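Local coordinates for conserved exported protein (Bacteroides fragilis, PDB 3CLW) that is of unknown function but probably hydrolyses O-glycosyl bonds in a carbohydrate substrate, at residues C94-D99 against Y134-S139; F160-V165 against D215-E220; G462-T467 against G477-K482. One frame throughout, in Å; residues are numbered along the deposited sequence.

Contact 1 (C94-D99 against Y134-S139); sequences CFLSPD and YFMTRS
Pro-98 lies over one face of the Phe-135 ring. Its CA sits 3.9 Å from the centroid of the Phe-135 ring and only 9° off the ring normal, a CH-pi contact. Pro-98 CG reaches further along, 3.6 Å from Phe-135 CD1. The same CG approaches the phenol of Tyr-134 obliquely, 3.5 Å from Tyr-134 OH. The rim of the Phe-135 ring meets Leu-96. Leu-96 O lies near the ring plane, 3.3 Å from Phe-135 CE1. Leu-96 CG touches the far end of the ring, 3.6 Å from Phe-135 CZ, and the two side chains cross at about a right angle. Leu-96 CD2 also meets the methyl end of Met-136, whose extended chain brings CE to it. No hydrogen bond joins the two segments.

Both segments lie in the connections after strands 68-71 and 125-128, in the TIM-barrel part of the chain. They meet at the surface, in the beta-alpha loops that follow these two neighbouring parallel strands.

Further out, the two aromatic rings also meet each other. Phe-135 has CG between its backbone N and carbonyl carbon (chi1 46°), and its CD1 stands 3.7 Å above the centre of the Tyr-134 ring. Tyr-134 begins a short 3-10 segment, and its carbonyl oxygen accepts from both the N and the OG1 of Thr-137. Thr-137 OG1 is also hydrogen-bonded to Ser-141 N. On the proline side, Asp-99 OD1 is hydrogen-bonded to Lys-101 N. Behind both segments stands helix 157-173: its Phe-163 packs on Cys-94 and Leu-96, and its Phe-160 on Met-136.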
ATOM      1  N   CYS A  94       5.070  -4.334  22.410  1.00 31.98           N
ATOM      2  CA  CYS A  94       6.419  -4.036  21.943  1.00 31.78           C
ATOM      3  C   CYS A  94       7.303  -5.225  22.294  1.00 31.20           C
ATOM      4  O   CYS A  94       7.312  -5.679  23.451  1.00 30.88           O
ATOM      5  CB  CYS A  94       6.974  -2.723  22.567  1.00 30.84           C
ATOM      6  SG  CYS A  94       8.526  -2.155  21.831  1.00 31.77           S
ATOM      7  N   PHE A  95       8.069  -5.708  21.316  1.00 31.32           N
ATOM      8  CA  PHE A  95       9.052  -6.778  21.597  1.00 31.93           C
ATOM      9  C   PHE A  95      10.077  -6.380  22.678  1.00 32.55           C
ATOM     10  O   PHE A  95      10.537  -7.235  23.433  1.00 33.49           O
ATOM     11  CB  PHE A  95       9.810  -7.216  20.329  1.00 31.95           C
ATOM     12  CG  PHE A  95       8.923  -7.775  19.230  1.00 30.90           C
ATOM     13  CD1 PHE A  95       7.985  -8.758  19.505  1.00 29.09           C
ATOM     14  CD2 PHE A  95       9.039  -7.302  17.922  1.00 31.09           C
ATOM     15  CE1 PHE A  95       7.189  -9.293  18.462  1.00 30.48           C
ATOM     16  CE2 PHE A  95       8.241  -7.821  16.877  1.00 30.30           C
ATOM     17  CZ  PHE A  95       7.314  -8.802  17.156  1.00 27.93           C
ATOM     18  N   LEU A  96      10.423  -5.097  22.736  1.00 32.46           N
ATOM     19  CA  LEU A  96      11.436  -4.621  23.659  1.00 33.83           C
ATOM     20  C   LEU A  96      10.781  -3.949  24.855  1.00 34.38           C
ATOM     21  O   LEU A  96       9.803  -3.225  24.711  1.00 34.28           O
ATOM     22  CB  LEU A  96      12.416  -3.646  22.964  1.00 33.47           C
ATOM     23  CG  LEU A  96      13.477  -2.875  23.761  1.00 32.81           C
ATOM     24  CD1 LEU A  96      14.502  -3.822  24.353  1.00 34.13           C
ATOM     25  CD2 LEU A  96      14.192  -1.879  22.823  1.00 33.84           C
ATOM     26  N   SER A  97      11.346  -4.188  26.027  1.00 35.22           N
ATOM     27  CA  SER A  97      10.862  -3.586  27.241  1.00 37.16           C
ATOM     28  C   SER A  97      11.879  -2.583  27.832  1.00 38.10           C
ATOM     29  O   SER A  97      13.060  -2.566  27.460  1.00 37.38           O
ATOM     30  CB  SER A  97      10.468  -4.685  28.255  1.00 37.52           C
ATOM     31  OG  SER A  97      11.602  -5.437  28.601  1.00 39.51           O
ATOM     32  N   PRO A  98      11.410  -1.711  28.746  1.00 39.16           N
ATOM     33  CA  PRO A  98      12.308  -0.662  29.245  1.00 40.03           C
ATOM     34  C   PRO A  98      13.601  -1.184  29.906  1.00 40.60           C
ATOM     35  O   PRO A  98      14.588  -0.473  29.922  1.00 41.92           O
ATOM     36  CB  PRO A  98      11.439   0.090  30.253  1.00 40.51           C
ATOM     37  CG  PRO A  98      10.021  -0.203  29.836  1.00 40.32           C
ATOM     38  CD  PRO A  98      10.070  -1.627  29.353  1.00 38.70           C
ATOM     39  N   ASP A  99      13.606  -2.399  30.433  1.00 41.09           N
ATOM     40  CA  ASP A  99      14.854  -3.014  30.879  1.00 42.15           C
ATOM     41  C   ASP A  99      15.786  -3.536  29.763  1.00 42.41           C
ATOM     42  O   ASP A  99      16.846  -4.103  30.058  1.00 43.10           O
ATOM     43  CB  ASP A  99      14.581  -4.140  31.892  1.00 43.03           C
ATOM     44  CG  ASP A  99      13.774  -5.320  31.303  1.00 45.22           C
ATOM     45  OD1 ASP A  99      13.570  -5.425  30.070  1.00 47.12           O
ATOM     46  OD2 ASP A  99      13.336  -6.162  32.107  1.00 48.81           O
ATOM     47  N   TYR A 134       7.571   3.271  23.594  1.00 32.97           N
ATOM     48  CA  TYR A 134       7.164   4.361  24.481  1.00 32.83           C
ATOM     49  C   TYR A 134       8.306   4.924  25.356  1.00 32.91           C
ATOM     50  O   TYR A 134       8.400   6.126  25.552  1.00 33.91           O
ATOM     51  CB  TYR A 134       5.941   3.990  25.327  1.00 31.36           C
ATOM     52  CG  TYR A 134       6.133   2.851  26.259  1.00 30.53           C
ATOM     53  CD1 TYR A 134       6.021   1.515  25.809  1.00 31.65           C
ATOM     54  CD2 TYR A 134       6.403   3.066  27.599  1.00 29.58           C
ATOM     55  CE1 TYR A 134       6.183   0.451  26.665  1.00 26.73           C
ATOM     56  CE2 TYR A 134       6.593   1.986  28.464  1.00 27.26           C
ATOM     57  CZ  TYR A 134       6.472   0.698  27.998  1.00 27.46           C
ATOM     58  OH  TYR A 134       6.628  -0.383  28.873  1.00 31.02           O
ATOM     59  N   PHE A 135       9.144   4.043  25.870  1.00 33.45           N
ATOM     60  CA  PHE A 135      10.199   4.396  26.800  1.00 34.45           C
ATOM     61  C   PHE A 135      11.394   5.133  26.175  1.00 34.18           C
ATOM     62  O   PHE A 135      12.293   5.562  26.899  1.00 35.35           O
ATOM     63  CB  PHE A 135      10.677   3.142  27.565  1.00 34.23           C
ATOM     64  CG  PHE A 135      10.915   1.932  26.684  1.00 36.82           C
ATOM     65  CD1 PHE A 135       9.906   0.984  26.492  1.00 34.89           C
ATOM     66  CD2 PHE A 135      12.153   1.743  26.043  1.00 35.26           C
ATOM     67  CE1 PHE A 135      10.117  -0.121  25.699  1.00 33.88           C
ATOM     68  CE2 PHE A 135      12.364   0.637  25.243  1.00 33.57           C
ATOM     69  CZ  PHE A 135      11.341  -0.288  25.068  1.00 34.76           C
ATOM     70  N   MET A 136      11.409   5.270  24.848  1.00 32.80           N
ATOM     71  CA  MET A 136      12.463   5.971  24.114  1.00 31.26           C
ATOM     72  C   MET A 136      11.975   7.361  23.748  1.00 32.83           C
ATOM     73  O   MET A 136      12.721   8.142  23.193  1.00 33.02           O
ATOM     74  CB  MET A 136      12.767   5.269  22.768  1.00 30.95           C
ATOM     75  CG  MET A 136      13.550   3.956  22.854  1.00 31.76           C
ATOM     76  SD  MET A 136      14.308   3.444  21.281  1.00 23.22           S
ATOM     77  CE  MET A 136      14.664   1.838  21.831  1.00 25.74           C
ATOM     78  N   THR A 137      10.695   7.634  23.965  1.00 33.61           N
ATOM     79  CA  THR A 137      10.097   8.850  23.407  1.00 34.55           C
ATOM     80  C   THR A 137      10.296  10.033  24.354  1.00 35.19           C
ATOM     81  O   THR A 137      10.716   9.838  25.495  1.00 35.22           O
ATOM     82  CB  THR A 137       8.608   8.655  23.145  1.00 34.65           C
ATOM     83  OG1 THR A 137       7.950   8.398  24.388  1.00 34.57           O
ATOM     84  CG2 THR A 137       8.373   7.483  22.178  1.00 33.09           C
ATOM     85  N   ARG A 138      10.064  11.250  23.850  1.00 36.10           N
ATOM     86  CA  ARG A 138      10.116  12.458  24.679  1.00 36.19           C
ATOM     87  C   ARG A 138       8.914  12.536  25.653  1.00 36.47           C
ATOM     88  O   ARG A 138       9.066  12.995  26.780  1.00 36.33           O
ATOM     89  CB  ARG A 138      10.263  13.726  23.813  1.00 36.07           C
ATOM     90  CG  ARG A 138      11.696  13.886  23.221  1.00 36.72           C
ATOM     91  CD  ARG A 138      11.942  15.168  22.442  1.00 35.69           C
ATOM     92  NE  ARG A 138      11.057  15.320  21.277  1.00 37.46           N
ATOM     93  CZ  ARG A 138       9.974  16.106  21.243  1.00 36.98           C
ATOM     94  NH1 ARG A 138       9.635  16.824  22.299  1.00 35.28           N
ATOM     95  NH2 ARG A 138       9.230  16.194  20.144  1.00 35.71           N
ATOM     96  N   SER A 139       7.747  12.036  25.228  1.00 35.74           N
ATOM     97  CA  SER A 139       6.528  12.154  26.005  1.00 35.23           C
ATOM     98  C   SER A 139       6.278  10.979  26.949  1.00 35.27           C
ATOM     99  O   SER A 139       5.286  10.965  27.687  1.00 36.17           O
ATOM    100  CB  SER A 139       5.335  12.403  25.086  1.00 35.02           C
ATOM    101  OG  SER A 139       5.127  11.319  24.207  1.00 34.79           O
TER

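Contact 2 (F160-V165 against D215-E220)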
ATOM      1  N   PHE A 160      16.759   3.076  18.569  1.00 35.09           N
ATOM      2  CA  PHE A 160      15.576   2.770  17.792  1.00 34.69           C
ATOM      3  C   PHE A 160      15.948   1.994  16.519  1.00 34.45           C
ATOM      4  O   PHE A 160      15.365   0.932  16.242  1.00 35.56           O
ATOM      5  CB  PHE A 160      14.768   4.041  17.508  1.00 33.92           C
ATOM      6  CG  PHE A 160      13.481   3.811  16.775  1.00 34.73           C
ATOM      7  CD1 PHE A 160      12.724   2.657  16.986  1.00 31.65           C
ATOM      8  CD2 PHE A 160      13.006   4.779  15.889  1.00 35.40           C
ATOM      9  CE1 PHE A 160      11.522   2.445  16.303  1.00 33.86           C
ATOM     10  CE2 PHE A 160      11.786   4.599  15.208  1.00 38.48           C
ATOM     11  CZ  PHE A 160      11.036   3.403  15.423  1.00 34.97           C
ATOM     12  N   ALA A 161      16.924   2.495  15.769  1.00 33.53           N
ATOM     13  CA  ALA A 161      17.416   1.774  14.574  1.00 32.36           C
ATOM     14  C   ALA A 161      17.845   0.352  14.926  1.00 31.82           C
ATOM     15  O   ALA A 161      17.547  -0.591  14.174  1.00 31.79           O
ATOM     16  CB  ALA A 161      18.549   2.537  13.883  1.00 30.99           C
ATOM     17  N   ARG A 162      18.526   0.191  16.063  1.00 30.89           N
ATOM     18  CA  ARG A 162      18.950  -1.124  16.476  1.00 31.98           C
ATOM     19  C   ARG A 162      17.766  -2.067  16.814  1.00 31.09           C
ATOM     20  O   ARG A 162      17.813  -3.253  16.518  1.00 30.56           O
ATOM     21  CB  ARG A 162      19.935  -1.054  17.630  1.00 32.27           C
ATOM     22  CG  ARG A 162      21.372  -0.652  17.181  1.00 36.90           C
ATOM     23  CD  ARG A 162      22.378  -1.011  18.267  1.00 39.07           C
ATOM     24  NE  ARG A 162      22.102  -0.298  19.509  1.00 45.48           N
ATOM     25  CZ  ARG A 162      22.647   0.878  19.853  1.00 51.64           C
ATOM     26  NH1 ARG A 162      23.509   1.513  19.038  1.00 49.90           N
ATOM     27  NH2 ARG A 162      22.324   1.439  21.024  1.00 53.81           N
ATOM     28  N   PHE A 163      16.733  -1.503  17.439  1.00 31.36           N
ATOM     29  CA  PHE A 163      15.502  -2.199  17.760  1.00 31.21           C
ATOM     30  C   PHE A 163      14.817  -2.712  16.484  1.00 31.13           C
ATOM     31  O   PHE A 163      14.491  -3.889  16.410  1.00 31.03           O
ATOM     32  CB  PHE A 163      14.543  -1.292  18.543  1.00 30.80           C
ATOM     33  CG  PHE A 163      13.117  -1.788  18.551  1.00 30.24           C
ATOM     34  CD1 PHE A 163      12.755  -2.902  19.313  1.00 30.19           C
ATOM     35  CD2 PHE A 163      12.139  -1.144  17.792  1.00 31.83           C
ATOM     36  CE1 PHE A 163      11.432  -3.384  19.328  1.00 30.33           C
ATOM     37  CE2 PHE A 163      10.789  -1.599  17.810  1.00 29.83           C
ATOM     38  CZ  PHE A 163      10.460  -2.747  18.581  1.00 30.50           C
ATOM     39  N   LEU A 164      14.627  -1.820  15.506  1.00 30.69           N
ATOM     40  CA  LEU A 164      14.057  -2.166  14.201  1.00 30.77           C
ATOM     41  C   LEU A 164      14.865  -3.218  13.427  1.00 30.83           C
ATOM     42  O   LEU A 164      14.287  -4.128  12.851  1.00 30.67           O
ATOM     43  CB  LEU A 164      13.892  -0.928  13.330  1.00 30.88           C
ATOM     44  CG  LEU A 164      12.902   0.134  13.800  1.00 30.50           C
ATOM     45  CD1 LEU A 164      13.013   1.357  12.918  1.00 27.00           C
ATOM     46  CD2 LEU A 164      11.487  -0.457  13.692  1.00 30.21           C
ATOM     47  N   VAL A 165      16.191  -3.106  13.454  1.00 30.44           N
ATOM     48  CA  VAL A 165      17.055  -4.070  12.791  1.00 30.57           C
ATOM     49  C   VAL A 165      17.058  -5.425  13.485  1.00 30.72           C
ATOM     50  O   VAL A 165      16.982  -6.439  12.820  1.00 30.54           O
ATOM     51  CB  VAL A 165      18.515  -3.547  12.595  1.00 30.56           C
ATOM     52  CG1 VAL A 165      19.467  -4.689  12.260  1.00 29.80           C
ATOM     53  CG2 VAL A 165      18.545  -2.500  11.507  1.00 31.35           C
ATOM     54  N   ASP A 215      20.922   2.667   8.400  1.00 34.87           N
ATOM     55  CA  ASP A 215      21.984   2.274   7.473  1.00 34.80           C
ATOM     56  C   ASP A 215      23.133   1.601   8.212  1.00 34.58           C
ATOM     57  O   ASP A 215      23.548   0.522   7.852  1.00 35.35           O
ATOM     58  CB  ASP A 215      22.469   3.480   6.685  1.00 34.25           C
ATOM     59  CG  ASP A 215      23.542   3.122   5.677  1.00 36.66           C
ATOM     60  OD1 ASP A 215      23.211   2.530   4.622  1.00 34.71           O
ATOM     61  OD2 ASP A 215      24.723   3.453   5.944  1.00 39.19           O
ATOM     62  N   LYS A 216      23.623   2.238   9.262  1.00 34.76           N
ATOM     63  CA  LYS A 216      24.711   1.708  10.068  1.00 34.89           C
ATOM     64  C   LYS A 216      24.335   0.382  10.758  1.00 34.68           C
ATOM     65  O   LYS A 216      25.100  -0.586  10.750  1.00 34.52           O
ATOM     66  CB  LYS A 216      25.093   2.770  11.101  1.00 34.87           C
ATOM     67  CG  LYS A 216      26.213   2.402  12.059  1.00 39.42           C
ATOM     68  CD  LYS A 216      26.340   3.553  13.069  1.00 46.58           C
ATOM     69  CE  LYS A 216      27.555   3.431  13.991  1.00 51.51           C
ATOM     70  NZ  LYS A 216      28.057   4.822  14.376  1.00 51.12           N
ATOM     71  N   ALA A 217      23.156   0.353  11.368  1.00 34.41           N
ATOM     72  CA  ALA A 217      22.657  -0.846  12.049  1.00 33.41           C
ATOM     73  C   ALA A 217      22.474  -2.048  11.084  1.00 33.14           C
ATOM     74  O   ALA A 217      22.808  -3.192  11.425  1.00 33.51           O
ATOM     75  CB  ALA A 217      21.350  -0.487  12.788  1.00 32.48           C
ATOM     76  N   ILE A 218      21.983  -1.793   9.874  1.00 34.07           N
ATOM     77  CA  ILE A 218      21.798  -2.875   8.885  1.00 34.73           C
ATOM     78  C   ILE A 218      23.144  -3.469   8.437  1.00 36.33           C
ATOM     79  O   ILE A 218      23.239  -4.679   8.171  1.00 35.21           O
ATOM     80  CB  ILE A 218      21.002  -2.397   7.634  1.00 35.22           C
ATOM     81  CG1 ILE A 218      19.513  -2.217   7.965  1.00 34.44           C
ATOM     82  CG2 ILE A 218      21.212  -3.364   6.394  1.00 34.07           C
ATOM     83  CD1 ILE A 218      18.724  -1.408   6.901  1.00 32.94           C
ATOM     84  N   SER A 219      24.165  -2.599   8.347  1.00 36.80           N
ATOM     85  CA  SER A 219      25.501  -2.993   7.923  1.00 37.62           C
ATOM     86  C   SER A 219      26.141  -3.839   9.002  1.00 38.14           C
ATOM     87  O   SER A 219      26.693  -4.896   8.693  1.00 38.25           O
ATOM     88  CB  SER A 219      26.370  -1.763   7.553  1.00 37.94           C
ATOM     89  OG  SER A 219      25.953  -1.198   6.317  1.00 37.80           O
ATOM     90  N   GLU A 220      26.010  -3.428  10.262  1.00 39.11           N
ATOM     91  CA  GLU A 220      26.503  -4.227  11.392  1.00 41.37           C
ATOM     92  C   GLU A 220      25.828  -5.603  11.491  1.00 40.85           C
ATOM     93  O   GLU A 220      26.489  -6.603  11.774  1.00 41.29           O
ATOM     94  CB  GLU A 220      26.337  -3.463  12.717  1.00 41.67           C
ATOM     95  CG  GLU A 220      27.471  -2.434  13.002  1.00 46.28           C
ATOM     96  CD  GLU A 220      27.104  -1.345  14.057  1.00 45.81           C
ATOM     97  OE1 GLU A 220      27.614  -0.207  13.911  1.00 50.81           O
ATOM     98  OE2 GLU A 220      26.314  -1.620  15.012  1.00 51.38           O
TER
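Two outer helices of the TIM barrel, 157-173 and 204-221, pack side by side here. They follow the parallel strands 125-128 and 178-182. The axes of the short segments 160-165 and 215-220 come within 8.8 Å and run in the same general sense, 44° apart. The small side chains are consistent with this close approach. Ala-217 points its CB at the other helix, where it lies 3.7 Å from Val-165 CG2 and 4.0 Å from the backbone oxygen Ala-161 O. The methyl of Ala-161 faces it, more loosely. Val-165 has CG1 anti to its backbone N (chi1 164°). Its other branch, CG2, therefore lies beside that N and also meets Ile-218 CG1 at 3.7 Å. CG1 instead rests near the carbonyl oxygen of Ala-217. The contact is apolar, with no hydrogen bond between the helices. At its outer margin the aliphatic part of Arg-162 passes near Ala-217, while its guanidinium forms a salt bridge with Asp-158. Ile-218 also packs inward on Ile-227 of strand 226-232. Neighbouring helices packed in the same general sense outside a ring of parallel strands are characteristic of a TIM barrel.

Contact 3 (G462-T467 against G477-K482); sequences GKVYLT and GEQPLK
Gly-462 O is approached by two groups of the facing strand. Gln-479 N donates to Gly-462 O at 2.8 Å. Glu-478 CA adds a CH...O contact to the same oxygen at 3.4 Å. Gly-462 N returns a bond of 3.1 Å to Gln-479 O. Gly-462 and Gln-479 are thus an antiparallel hydrogen-bonded pair. Lys-463 and Glu-478 form the next pair, a non-hydrogen-bonded one. A third bond runs from Val-464 N to Gly-477 O at 3.2 Å. Val-464 also bonds to the backbone of Met-476, and Leu-466 to that of Arg-474. The register has slipped by one residue, so Met-476 and Gly-477 together face Val-464, as in a beta bulge. Gly-477 has a positive phi (78°), which suits a glycine.

On one face of the ribbon the stems of Lys-463 and Glu-478 cross, with Lys-463 CG 3.7 Å from Glu-478 CG. Their charged ends do not meet; Glu-478 OE2 instead makes a salt bridge with Lys-461. On the other face Val-464 CG2 presses on Gln-479 CB at 3.6 Å, and the two side chains cross at about a right angle. The Gln-479 chain bends at chi2 (83°), and its OE1 comes back beside Val-464. Leu-481 brings CD2 to 3.6 Å from Gly-462 N.

The two strands form a beta hairpin in the C-terminal part of the chain. Strand 490-495 pairs antiparallel with the other side of 461-467, and its Ile-494 touches Val-464 and Leu-481. Leu-484 of strand 484-486 packs on Val-464 and Gln-479.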
ATOM      1  N   GLY A 462      -7.172 -13.501 -25.790  1.00 50.25           N
ATOM      2  CA  GLY A 462      -6.784 -13.429 -24.393  1.00 48.36           C
ATOM      3  C   GLY A 462      -7.892 -13.846 -23.441  1.00 47.21           C
ATOM      4  O   GLY A 462      -9.066 -13.762 -23.768  1.00 47.11           O
ATOM      5  N   LYS A 463      -7.505 -14.304 -22.258  1.00 45.84           N
ATOM      6  CA  LYS A 463      -8.445 -14.583 -21.185  1.00 44.43           C
ATOM      7  C   LYS A 463      -8.907 -13.297 -20.525  1.00 43.53           C
ATOM      8  O   LYS A 463      -8.109 -12.388 -20.260  1.00 43.23           O
ATOM      9  CB  LYS A 463      -7.823 -15.539 -20.175  1.00 44.82           C
ATOM     10  CG  LYS A 463      -7.652 -16.921 -20.760  1.00 44.58           C
ATOM     11  CD  LYS A 463      -6.892 -17.875 -19.846  1.00 45.60           C
ATOM     12  CE  LYS A 463      -6.834 -19.241 -20.487  1.00 45.43           C
ATOM     13  NZ  LYS A 463      -6.373 -20.273 -19.536  1.00 50.31           N
ATOM     14  N   VAL A 464     -10.209 -13.205 -20.300  1.00 42.15           N
ATOM     15  CA  VAL A 464     -10.778 -11.999 -19.758  1.00 41.25           C
ATOM     16  C   VAL A 464     -11.320 -12.288 -18.363  1.00 41.69           C
ATOM     17  O   VAL A 464     -11.968 -13.334 -18.132  1.00 41.61           O
ATOM     18  CB  VAL A 464     -11.876 -11.434 -20.678  1.00 41.33           C
ATOM     19  CG1 VAL A 464     -12.628 -10.300 -20.010  1.00 39.39           C
ATOM     20  CG2 VAL A 464     -11.283 -10.991 -21.995  1.00 40.23           C
ATOM     21  N   TYR A 465     -11.024 -11.357 -17.445  1.00 41.41           N
ATOM     22  CA  TYR A 465     -11.482 -11.387 -16.053  1.00 40.74           C
ATOM     23  C   TYR A 465     -12.117 -10.049 -15.745  1.00 41.17           C
ATOM     24  O   TYR A 465     -11.522  -9.004 -16.011  1.00 42.44           O
ATOM     25  CB  TYR A 465     -10.309 -11.661 -15.133  1.00 40.02           C
ATOM     26  CG  TYR A 465      -9.560 -12.919 -15.475  1.00 38.86           C
ATOM     27  CD1 TYR A 465      -9.885 -14.142 -14.860  1.00 40.21           C
ATOM     28  CD2 TYR A 465      -8.522 -12.912 -16.416  1.00 37.91           C
ATOM     29  CE1 TYR A 465      -9.175 -15.320 -15.181  1.00 38.47           C
ATOM     30  CE2 TYR A 465      -7.813 -14.075 -16.728  1.00 36.71           C
ATOM     31  CZ  TYR A 465      -8.152 -15.274 -16.123  1.00 38.44           C
ATOM     32  OH  TYR A 465      -7.450 -16.433 -16.430  1.00 38.89           O
ATOM     33  N   LEU A 466     -13.321 -10.076 -15.184  1.00 40.66           N
ATOM     34  CA  LEU A 466     -14.206  -8.915 -15.158  1.00 39.95           C
ATOM     35  C   LEU A 466     -14.833  -8.649 -13.791  1.00 39.81           C
ATOM     36  O   LEU A 466     -15.397  -9.572 -13.173  1.00 38.83           O
ATOM     37  CB  LEU A 466     -15.317  -9.129 -16.187  1.00 40.12           C
ATOM     38  CG  LEU A 466     -16.170  -7.983 -16.707  1.00 40.79           C
ATOM     39  CD1 LEU A 466     -15.286  -6.939 -17.353  1.00 42.64           C
ATOM     40  CD2 LEU A 466     -17.156  -8.502 -17.731  1.00 39.42           C
ATOM     41  N   THR A 467     -14.703  -7.390 -13.340  1.00 39.31           N
ATOM     42  CA  THR A 467     -15.326  -6.873 -12.119  1.00 39.71           C
ATOM     43  C   THR A 467     -16.353  -5.773 -12.455  1.00 40.30           C
ATOM     44  O   THR A 467     -16.040  -4.770 -13.089  1.00 39.65           O
ATOM     45  CB  THR A 467     -14.273  -6.308 -11.126  1.00 39.61           C
ATOM     46  OG1 THR A 467     -13.318  -7.318 -10.814  1.00 39.24           O
ATOM     47  CG2 THR A 467     -14.934  -5.847  -9.820  1.00 39.15           C
ATOM     48  N   GLY A 477     -13.760 -16.424 -20.058  1.00 45.61           N
ATOM     49  CA  GLY A 477     -13.281 -17.230 -21.176  1.00 47.01           C
ATOM     50  C   GLY A 477     -12.270 -16.523 -22.077  1.00 48.94           C
ATOM     51  O   GLY A 477     -11.978 -15.328 -21.896  1.00 48.62           O
ATOM     52  N   GLU A 478     -11.737 -17.260 -23.057  1.00 50.08           N
ATOM     53  CA  GLU A 478     -10.860 -16.662 -24.061  1.00 52.07           C
ATOM     54  C   GLU A 478     -11.683 -15.844 -25.033  1.00 52.65           C
ATOM     55  O   GLU A 478     -12.716 -16.295 -25.523  1.00 52.95           O
ATOM     56  CB  GLU A 478     -10.041 -17.715 -24.796  1.00 52.21           C
ATOM     57  CG  GLU A 478      -8.788 -18.097 -24.056  1.00 55.89           C
ATOM     58  CD  GLU A 478      -8.135 -19.366 -24.574  1.00 60.90           C
ATOM     59  OE1 GLU A 478      -8.866 -20.293 -24.999  1.00 62.33           O
ATOM     60  OE2 GLU A 478      -6.880 -19.447 -24.535  1.00 62.84           O
ATOM     61  N   GLN A 479     -11.207 -14.633 -25.297  1.00 53.78           N
ATOM     62  CA  GLN A 479     -11.938 -13.635 -26.049  1.00 54.96           C
ATOM     63  C   GLN A 479     -11.120 -13.175 -27.244  1.00 55.15           C
ATOM     64  O   GLN A 479      -9.899 -13.104 -27.154  1.00 55.37           O
ATOM     65  CB  GLN A 479     -12.199 -12.446 -25.138  1.00 55.60           C
ATOM     66  CG  GLN A 479     -13.597 -11.915 -25.170  1.00 57.97           C
ATOM     67  CD  GLN A 479     -14.527 -12.694 -24.286  1.00 60.30           C
ATOM     68  OE1 GLN A 479     -14.994 -12.185 -23.271  1.00 63.16           O
ATOM     69  NE2 GLN A 479     -14.810 -13.939 -24.663  1.00 62.74           N
ATOM     70  N   PRO A 480     -11.784 -12.879 -28.383  1.00 55.58           N
ATOM     71  CA  PRO A 480     -10.999 -12.316 -29.491  1.00 55.30           C
ATOM     72  C   PRO A 480     -10.503 -10.935 -29.128  1.00 55.16           C
ATOM     73  O   PRO A 480     -11.295 -10.111 -28.668  1.00 54.86           O
ATOM     74  CB  PRO A 480     -12.007 -12.235 -30.649  1.00 55.44           C
ATOM     75  CG  PRO A 480     -13.384 -12.240 -29.994  1.00 55.67           C
ATOM     76  CD  PRO A 480     -13.216 -13.061 -28.729  1.00 55.72           C
ATOM     77  N   LEU A 481      -9.212 -10.685 -29.340  1.00 55.18           N
ATOM     78  CA  LEU A 481      -8.621  -9.370 -29.022  1.00 55.58           C
ATOM     79  C   LEU A 481      -9.133  -8.205 -29.883  1.00 56.05           C
ATOM     80  O   LEU A 481      -9.176  -7.063 -29.414  1.00 55.98           O
ATOM     81  CB  LEU A 481      -7.090  -9.416 -29.043  1.00 55.00           C
ATOM     82  CG  LEU A 481      -6.497 -10.398 -28.033  1.00 55.36           C
ATOM     83  CD1 LEU A 481      -5.006 -10.548 -28.251  1.00 55.67           C
ATOM     84  CD2 LEU A 481      -6.804  -9.985 -26.591  1.00 55.12           C
ATOM     85  N   LYS A 482      -9.533  -8.498 -31.120  1.00 56.39           N
ATOM     86  CA  LYS A 482     -10.006  -7.470 -32.060  1.00 56.60           C
ATOM     87  C   LYS A 482     -11.349  -6.861 -31.630  1.00 56.80           C
ATOM     88  O   LYS A 482     -11.701  -5.755 -32.051  1.00 56.76           O
ATOM     89  CB  LYS A 482     -10.103  -8.048 -33.487  1.00 56.33           C
TER

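Contacts 1, 2 and 3 follow one another along the chain, each closing before the next opens. Contacts 1 and 2 belong to the TIM barrel, with centres 16 Å apart. They share helix 157-173, one face of which meets the segments of contact 1 while another packs on helix 204-221. The surface loops of contact 1 are thereby tied to the helix layer of contact 2. Contact 3 lies across the chain's centre, with its centre about 54 Å from contact 1 and 48 Å from contact 2. Its hairpin belongs to the C-terminal beta region, consistent with the barrel-plus-beta-domain layout of family 30 glycoside hydrolases.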